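Local coordinates for DegV family protein (Thermus thermophilus, PDB 2DT8), which binds a long-chain fatty acid, here palmitic acid, and carries a zinc ion, as a member of the DegV family of lipid-binding proteins, at residues L86-S89 against G90-G94; T115-S119 against L120-M124; N258-G261 against A262-S266. All blocks are in the same frame, centred on the assembly; numbering follows the deposited sequence.

Interaction 1: residues L86-S89 against G90-G94. With PLM (palmitic acid), chain C.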
loop_
_atom_site.group_PDB
_atom_site.type_symbol
_atom_site.label_atom_id
_atom_site.label_comp_id
_atom_site.label_asym_id
_atom_site.label_seq_id
_atom_site.Cartn_x
_atom_site.Cartn_y
_atom_site.Cartn_z
ATOM N N LEU A 86 3.366 -11.723 0.831
ATOM C CA LEU A 86 2.491 -10.750 0.161
ATOM C C LEU A 86 3.238 -9.442 -0.101
ATOM O O LEU A 86 3.852 -8.859 0.783
ATOM C CB LEU A 86 1.256 -10.468 1.022
ATOM C CG LEU A 86 0.092 -11.440 0.821
ATOM C CD1 LEU A 86 0.545 -12.861 1.058
ATOM C CD2 LEU A 86 -1.049 -11.073 1.754
ATOM N N HIS A 87 3.128 -9.020 -1.374
ATOM C CA HIS A 87 3.813 -7.794 -1.736
ATOM C C HIS A 87 3.241 -6.689 -2.686
ATOM O O HIS A 87 2.285 -6.921 -3.416
ATOM C CB HIS A 87 5.128 -8.261 -2.394
ATOM C CG HIS A 87 5.921 -9.030 -1.370
ATOM N ND1 HIS A 87 6.567 -8.440 -0.332
ATOM C CD2 HIS A 87 6.127 -10.412 -1.293
ATOM C CE1 HIS A 87 7.146 -9.446 0.353
ATOM N NE2 HIS A 87 6.901 -10.636 -0.200
ATOM N N ILE A 88 3.897 -5.517 -2.621
ATOM C CA ILE A 88 3.402 -4.424 -3.435
ATOM C C ILE A 88 3.411 -4.914 -4.878
ATOM O O ILE A 88 4.204 -5.769 -5.286
ATOM C CB ILE A 88 4.438 -3.308 -3.207
ATOM C CG1 ILE A 88 4.168 -2.165 -4.186
ATOM C CG2 ILE A 88 5.890 -3.824 -3.380
ATOM C CD1 ILE A 88 4.969 -0.893 -3.842
ATOM N N SER A 89 2.525 -4.301 -5.647
ATOM C CA SER A 89 2.365 -4.556 -7.069
ATOM C C SER A 89 3.666 -4.734 -7.849
ATOM O O SER A 89 4.585 -3.911 -7.762
ATOM C CB SER A 89 1.583 -3.406 -7.700
ATOM O OG SER A 89 1.522 -3.553 -9.107
ATOM N N GLY A 90 3.715 -5.805 -8.640
ATOM C CA GLY A 90 4.876 -6.072 -9.468
ATOM C C GLY A 90 5.164 -5.045 -10.566
ATOM O O GLY A 90 6.233 -5.016 -11.161
ATOM N N LYS A 91 4.128 -4.217 -10.795
ATOM C CA LYS A 91 4.299 -3.193 -11.807
ATOM C C LYS A 91 4.811 -1.838 -11.235
ATOM O O LYS A 91 5.163 -0.889 -11.923
ATOM C CB LYS A 91 2.928 -2.805 -12.462
ATOM C CG LYS A 91 2.198 -3.990 -13.072
ATOM C CD LYS A 91 2.776 -4.299 -14.444
ATOM C CE LYS A 91 2.085 -5.476 -15.103
ATOM N NZ LYS A 91 3.030 -6.170 -16.019
ATOM N N LEU A 92 4.888 -1.887 -9.893
ATOM C CA LEU A 92 5.313 -0.687 -9.199
ATOM C C LEU A 92 6.711 -0.911 -8.602
ATOM O O LEU A 92 7.427 0.048 -8.287
ATOM C CB LEU A 92 4.371 -0.293 -8.036
ATOM C CG LEU A 92 2.906 0.021 -8.345
ATOM C CD1 LEU A 92 2.173 0.327 -7.037
ATOM C CD2 LEU A 92 2.814 1.205 -9.311
ATOM N N SER A 93 7.107 -2.174 -8.469
ATOM C CA SER A 93 8.372 -2.482 -7.823
ATOM C C SER A 93 8.925 -3.854 -8.167
ATOM O O SER A 93 8.168 -4.770 -8.482
ATOM C CB SER A 93 8.148 -2.399 -6.308
ATOM O OG SER A 93 9.269 -2.798 -5.548
ATOM N N GLY A 94 10.246 -3.987 -8.068
ATOM C CA GLY A 94 10.878 -5.269 -8.332
ATOM C C GLY A 94 10.846 -6.178 -7.111
ATOM O O GLY A 94 11.436 -7.252 -7.126
HETATM C C1 PLM C . 10.994 0.267 -5.192
HETATM O O1 PLM C . 10.941 -0.928 -5.785
HETATM O O2 PLM C . 12.001 0.936 -5.283
HETATM C C2 PLM C . 9.796 0.778 -4.418
HETATM C C3 PLM C . 8.815 1.436 -5.394
HETATM C C4 PLM C . 7.615 2.007 -4.634
HETATM C C5 PLM C . 6.636 2.618 -5.635
HETATM C C6 PLM C . 5.382 3.112 -4.917
HETATM C C7 PLM C . 4.455 3.748 -5.933
HETATM C C8 PLM C . 3.124 4.060 -5.291
HETATM C C9 PLM C . 2.126 4.377 -6.403
HETATM C CA PLM C . 1.011 5.248 -5.857
HETATM C CB PLM C . -0.034 4.337 -5.240
HETATM C CC PLM C . -0.008 4.509 -3.732
HETATM C CD PLM C . -1.397 4.891 -3.257
HETATM C CE PLM C . -1.333 5.242 -1.772
HETATM C CF PLM C . -2.706 5.739 -1.297
HETATM C CG PLM C . -3.634 4.546 -1.067
HETATM O O HOH W 1 6.807 -5.912 -6.333
#

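Interaction 2: residues T115-S119 against L120-M124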
loop_
_atom_site.group_PDB
_atom_site.type_symbol
_atom_site.label_atom_id
_atom_site.label_comp_id
_atom_site.label_asym_id
_atom_site.label_seq_id
_atom_site.Cartn_x
_atom_site.Cartn_y
_atom_site.Cartn_z
ATOM N N THR A 115 0.004 -8.595 -4.845
ATOM C CA THR A 115 -1.303 -8.068 -4.466
ATOM C C THR A 115 -1.864 -7.022 -5.409
ATOM O O THR A 115 -3.047 -6.688 -5.324
ATOM C CB THR A 115 -1.263 -7.395 -3.091
ATOM O OG1 THR A 115 -0.383 -6.261 -3.158
ATOM C CG2 THR A 115 -0.791 -8.374 -2.014
ATOM N N GLN A 116 -1.022 -6.496 -6.295
ATOM C CA GLN A 116 -1.426 -5.433 -7.220
ATOM C C GLN A 116 -1.882 -4.196 -6.447
ATOM O O GLN A 116 -2.667 -3.386 -6.940
ATOM C CB GLN A 116 -2.543 -5.893 -8.168
ATOM C CG GLN A 116 -2.086 -6.952 -9.174
ATOM C CD GLN A 116 -3.097 -7.167 -10.274
ATOM O OE1 GLN A 116 -4.293 -7.081 -10.046
ATOM N NE2 GLN A 116 -2.616 -7.463 -11.480
ATOM N N ALA A 117 -1.361 -4.058 -5.232
ATOM C CA ALA A 117 -1.708 -2.924 -4.387
ATOM C C ALA A 117 -0.457 -2.277 -3.811
ATOM O O ALA A 117 0.669 -2.698 -4.092
ATOM C CB ALA A 117 -2.629 -3.375 -3.260
ATOM N N ALA A 118 -0.659 -1.257 -2.984
ATOM C CA ALA A 118 0.450 -0.545 -2.359
ATOM C C ALA A 118 0.009 -0.023 -0.988
ATOM O O ALA A 118 -1.185 0.108 -0.733
ATOM C CB ALA A 118 0.883 0.624 -3.263
ATOM N N SER A 119 0.974 0.289 -0.124
ATOM C CA SER A 119 0.701 0.798 1.226
ATOM C C SER A 119 -0.295 -0.134 1.939
ATOM O O SER A 119 -0.205 -1.359 1.795
ATOM C CB SER A 119 0.179 2.242 1.150
ATOM O OG SER A 119 0.078 2.807 2.443
ATOM N N LEU A 120 -1.242 0.421 2.699
ATOM C CA LEU A 120 -2.216 -0.419 3.404
ATOM C C LEU A 120 -3.104 -1.263 2.491
ATOM O O LEU A 120 -3.876 -2.092 2.973
ATOM C CB LEU A 120 -3.074 0.416 4.358
ATOM C CG LEU A 120 -2.396 0.661 5.706
ATOM C CD1 LEU A 120 -3.317 1.490 6.586
ATOM C CD2 LEU A 120 -2.075 -0.665 6.377
ATOM N N GLY A 121 -3.011 -1.046 1.179
ATOM C CA GLY A 121 -3.751 -1.886 0.247
ATOM C C GLY A 121 -3.138 -3.277 0.342
ATOM O O GLY A 121 -3.818 -4.299 0.200
ATOM N N VAL A 122 -1.830 -3.321 0.578
ATOM C CA VAL A 122 -1.140 -4.596 0.748
ATOM C C VAL A 122 -1.364 -5.022 2.201
ATOM O O VAL A 122 -1.707 -6.169 2.495
ATOM C CB VAL A 122 0.384 -4.459 0.512
ATOM C CG1 VAL A 122 1.057 -5.814 0.705
ATOM C CG2 VAL A 122 0.656 -3.907 -0.882
ATOM N N GLY A 123 -1.192 -4.069 3.113
ATOM C CA GLY A 123 -1.368 -4.355 4.524
ATOM C C GLY A 123 -2.708 -4.963 4.892
ATOM O O GLY A 123 -2.753 -5.890 5.716
HETATM N N MSE A 124 -3.793 -4.468 4.298
HETATM C CA MSE A 124 -5.119 -4.999 4.627
HETATM C C MSE A 124 -5.243 -6.451 4.189
HETATM O O MSE A 124 -5.941 -7.235 4.834
HETATM C CB MSE A 124 -6.234 -4.172 3.982
HETATM C CG MSE A 124 -6.331 -4.321 2.482
HETATM SE SE MSE A 124 -7.570 -3.031 1.761
HETATM C CE MSE A 124 -7.746 -3.808 0.009
#

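Interaction 3: residues N258-G261 against A262-S266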
loop_
_atom_site.group_PDB
_atom_site.type_symbol
_atom_site.label_atom_id
_atom_site.label_comp_id
_atom_site.label_asym_id
_atom_site.label_seq_id
_atom_site.Cartn_x
_atom_site.Cartn_y
_atom_site.Cartn_z
ATOM N N ASN A 258 -3.195 5.371 9.031
ATOM C CA ASN A 258 -1.756 5.353 9.238
ATOM C C ASN A 258 -1.119 6.283 8.239
ATOM O O ASN A 258 -1.709 6.626 7.209
ATOM C CB ASN A 258 -1.165 3.940 9.059
ATOM C CG ASN A 258 0.250 3.808 9.645
ATOM O OD1 ASN A 258 0.688 4.636 10.448
ATOM N ND2 ASN A 258 0.953 2.753 9.260
ATOM N N GLU A 259 0.086 6.714 8.567
ATOM C CA GLU A 259 0.846 7.552 7.662
ATOM C C GLU A 259 1.455 6.609 6.623
ATOM O O GLU A 259 1.686 5.426 6.889
ATOM C CB GLU A 259 1.970 8.267 8.417
ATOM C CG GLU A 259 2.818 9.156 7.526
ATOM C CD GLU A 259 3.828 10.000 8.284
ATOM O OE1 GLU A 259 4.141 9.694 9.455
ATOM O OE2 GLU A 259 4.319 10.976 7.683
ATOM N N LEU A 260 1.682 7.141 5.427
ATOM C CA LEU A 260 2.338 6.395 4.365
ATOM C C LEU A 260 3.790 6.208 4.780
ATOM O O LEU A 260 4.352 7.041 5.513
ATOM C CB LEU A 260 2.352 7.220 3.079
ATOM C CG LEU A 260 1.051 7.418 2.316
ATOM C CD1 LEU A 260 1.267 8.446 1.217
ATOM C CD2 LEU A 260 0.618 6.085 1.725
ATOM N N GLY A 261 4.403 5.130 4.320
ATOM C CA GLY A 261 5.809 4.934 4.608
ATOM C C GLY A 261 6.639 5.862 3.728
ATOM O O GLY A 261 6.158 6.397 2.720
ATOM N N ALA A 262 7.900 6.047 4.105
ATOM C CA ALA A 262 8.801 6.906 3.351
ATOM C C ALA A 262 8.990 6.399 1.924
ATOM O O ALA A 262 9.118 7.194 0.989
ATOM C CB ALA A 262 10.138 6.987 4.057
ATOM N N VAL A 263 9.006 5.080 1.736
ATOM C CA VAL A 263 9.186 4.554 0.385
ATOM C C VAL A 263 7.988 4.897 -0.503
ATOM O O VAL A 263 8.165 5.383 -1.623
ATOM C CB VAL A 263 9.462 3.032 0.400
ATOM C CG1 VAL A 263 9.348 2.453 -1.011
ATOM C CG2 VAL A 263 10.877 2.782 0.929
ATOM N N ILE A 264 6.769 4.683 -0.015
ATOM C CA ILE A 264 5.612 5.033 -0.826
ATOM C C ILE A 264 5.532 6.552 -1.030
ATOM O O ILE A 264 5.274 7.026 -2.134
ATOM C CB ILE A 264 4.291 4.545 -0.176
ATOM C CG1 ILE A 264 4.281 3.018 -0.094
ATOM C CG2 ILE A 264 3.090 5.053 -0.986
ATOM C CD1 ILE A 264 4.234 2.321 -1.446
ATOM N N ALA A 265 5.770 7.317 0.035
ATOM C CA ALA A 265 5.697 8.773 -0.044
ATOM C C ALA A 265 6.717 9.371 -1.012
ATOM O O ALA A 265 6.491 10.456 -1.556
ATOM C CB ALA A 265 5.880 9.381 1.341
ATOM N N SER A 266 7.837 8.681 -1.213
ATOM C CA SER A 266 8.878 9.148 -2.142
ATOM C C SER A 266 8.342 9.200 -3.574
ATOM O O SER A 266 8.878 9.919 -4.427
ATOM C CB SER A 266 10.094 8.216 -2.115
ATOM O OG SER A 266 10.825 8.343 -0.904
#

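Interaction 1: residues L86-S89 against G90-G94
Ser89 and Leu92 meet across a tight turn that joins strand 82-87 to helix 95-103 and holds the head of the bound palmitic acid. The leucine approaches with its branch point, CG lying 3.7 Å from Ser89 CB, while its CD1 leans on the same CB and lies 4.1 Å from palmitic acid C9. With OG anti to the backbone N (chi1 174°), the Ser89 hydroxyl lies beside its own carbonyl carbon, where it takes the N-H of Lys91 at 3.2 Å; the same OG is also hydrogen-bonded to Gly193 O. Ser89 O accepts from Leu92 N, 3.0 Å away and 60° above the carbonyl plane, and weakly from Ser93 N. Replacing Ser89 by an alanine is likely to leave the Lys91 N-H and Gly193 O without this partner, weakening the tie between turn and Gly193. Ile88 sends its two branches to different neighbours: CG2 rests on Ser93 CB at 4.0 Å, and CD1 touches palmitic acid C4. A branched apolar residue suits this place between turn and lipid. A water bridges Ile88 O and Ser93 O, 2.8 Å from each. Serine suits position 93: Ser93 OG, also hydrogen-bonded to Thr95 OG1, donates to palmitic acid O1 at 2.5 Å.

Interaction 2: residues T115-S119 against L120-M124
Val122 packs back against the loop that leads into its own helix, by van der Waals contact. Its CG2 methyl, anti to the carbonyl carbon and beside the backbone N, is directed at the loop, where it lies against two oxygens, 3.4 Å from Thr115 OG1 and equally near Ala117 O. The apolar pair here is Ala117 CB with Val122 CG2, at 4.1 Å. The threonine and valine side chains cross at about a right angle, and Thr115 CG2 adds a looser touch on Val122 CG1. Ala117 CB sits 3.6 Å from Gly121 C; a side chain at position 121 would collide with Ala118 O and crowd that methyl, which is consistent with a glycine at 121 against a small residue at 117. Gly123 is likewise constrained, since a CB there would run into Leu120 CD2.

Among the backbone hydrogen bonds, Ala118 O accepts from Gly121 N at 2.9 Å. Ser119 O is gripped twice: Val122 N comes from above the carbonyl plane at 2.8 Å, whereas Gly123 N lies in the plane, on a lone pair, at 3.2 Å.

Side-chain hydroxyls also bond. Thr115 OG1 accepts from Ala117 N at 3.2 Å and is bonded to His87 O, tying the loop to the end of the neighbouring parallel strand 82-87. Ser119 OG goes to Asp12 OD2. Small residues thus let the chain fold closely on itself at the start of helix 120-135: Thr115 forms an ST turn, and Ser119, at the N-cap position but without a side-chain capping bond, opens the helical bonding pattern with its carbonyl.

Interaction 3: residues N258-G261 against A262-S266
Leu260 and Ile264 pack together at the junction between strand 252-259 and helix 262-268. Gly261 holds the N-cap position; the junction is buried, and the first turn of the helix folds back on the residues before it. Apolar contact comes chiefly from Leu260 CD2, which meets Ile264 CG2 at 3.8 Å, the two side chains crossing at about a right angle. CG2 of the isoleucine stands anti to the backbone N, beside the carbonyl carbon, and faces the leucine, while the other end of Ile264 leads away toward the bound palmitic acid. Leu260 CB also lies loosely against Ala265 CB, a small methyl that suits its place between Leu260 and Pro45 of helix 45-53.

The backbone bond is nearly straight: Ala265 N donates to Gly261 O at 2.9 Å, with an N-H...O angle of 166°. Gly261 N and Val263 N find partners beyond the junction, Asp12 OD2 and Asp39 OD1 respectively, so acidic side chains receive N-H groups at the start of the helix. One turn along, a serine hydroxyl bends back to the backbone: Ser266 N and Ser266 OG reach Ala262 O from opposite faces of its plane, the hydroxyl donating at 2.8 Å.

In the fold
Along the chain the three contacts come in series, and each lies where a strand ends and a helix is about to begin. Interactions 1 and 2 follow the parallel neighbours 82-87 and 110-114 of the six-stranded mixed sheet, with centres about 9 Å apart; Ser89 N and Ala117 O lie 2.9 Å from each other, a probable hydrogen bond between the two loops. Interaction 3 follows strand 252-259, at the edge of the four-stranded sheet, about 12 Å from interaction 2 and about 15 Å from interaction 1, centre to centre. Ile264 CD1 reaches both Ile88 and Ala118. Junctions from both sheets thus converge beside the palmitic acid, consistent with a lipid pocket built between them.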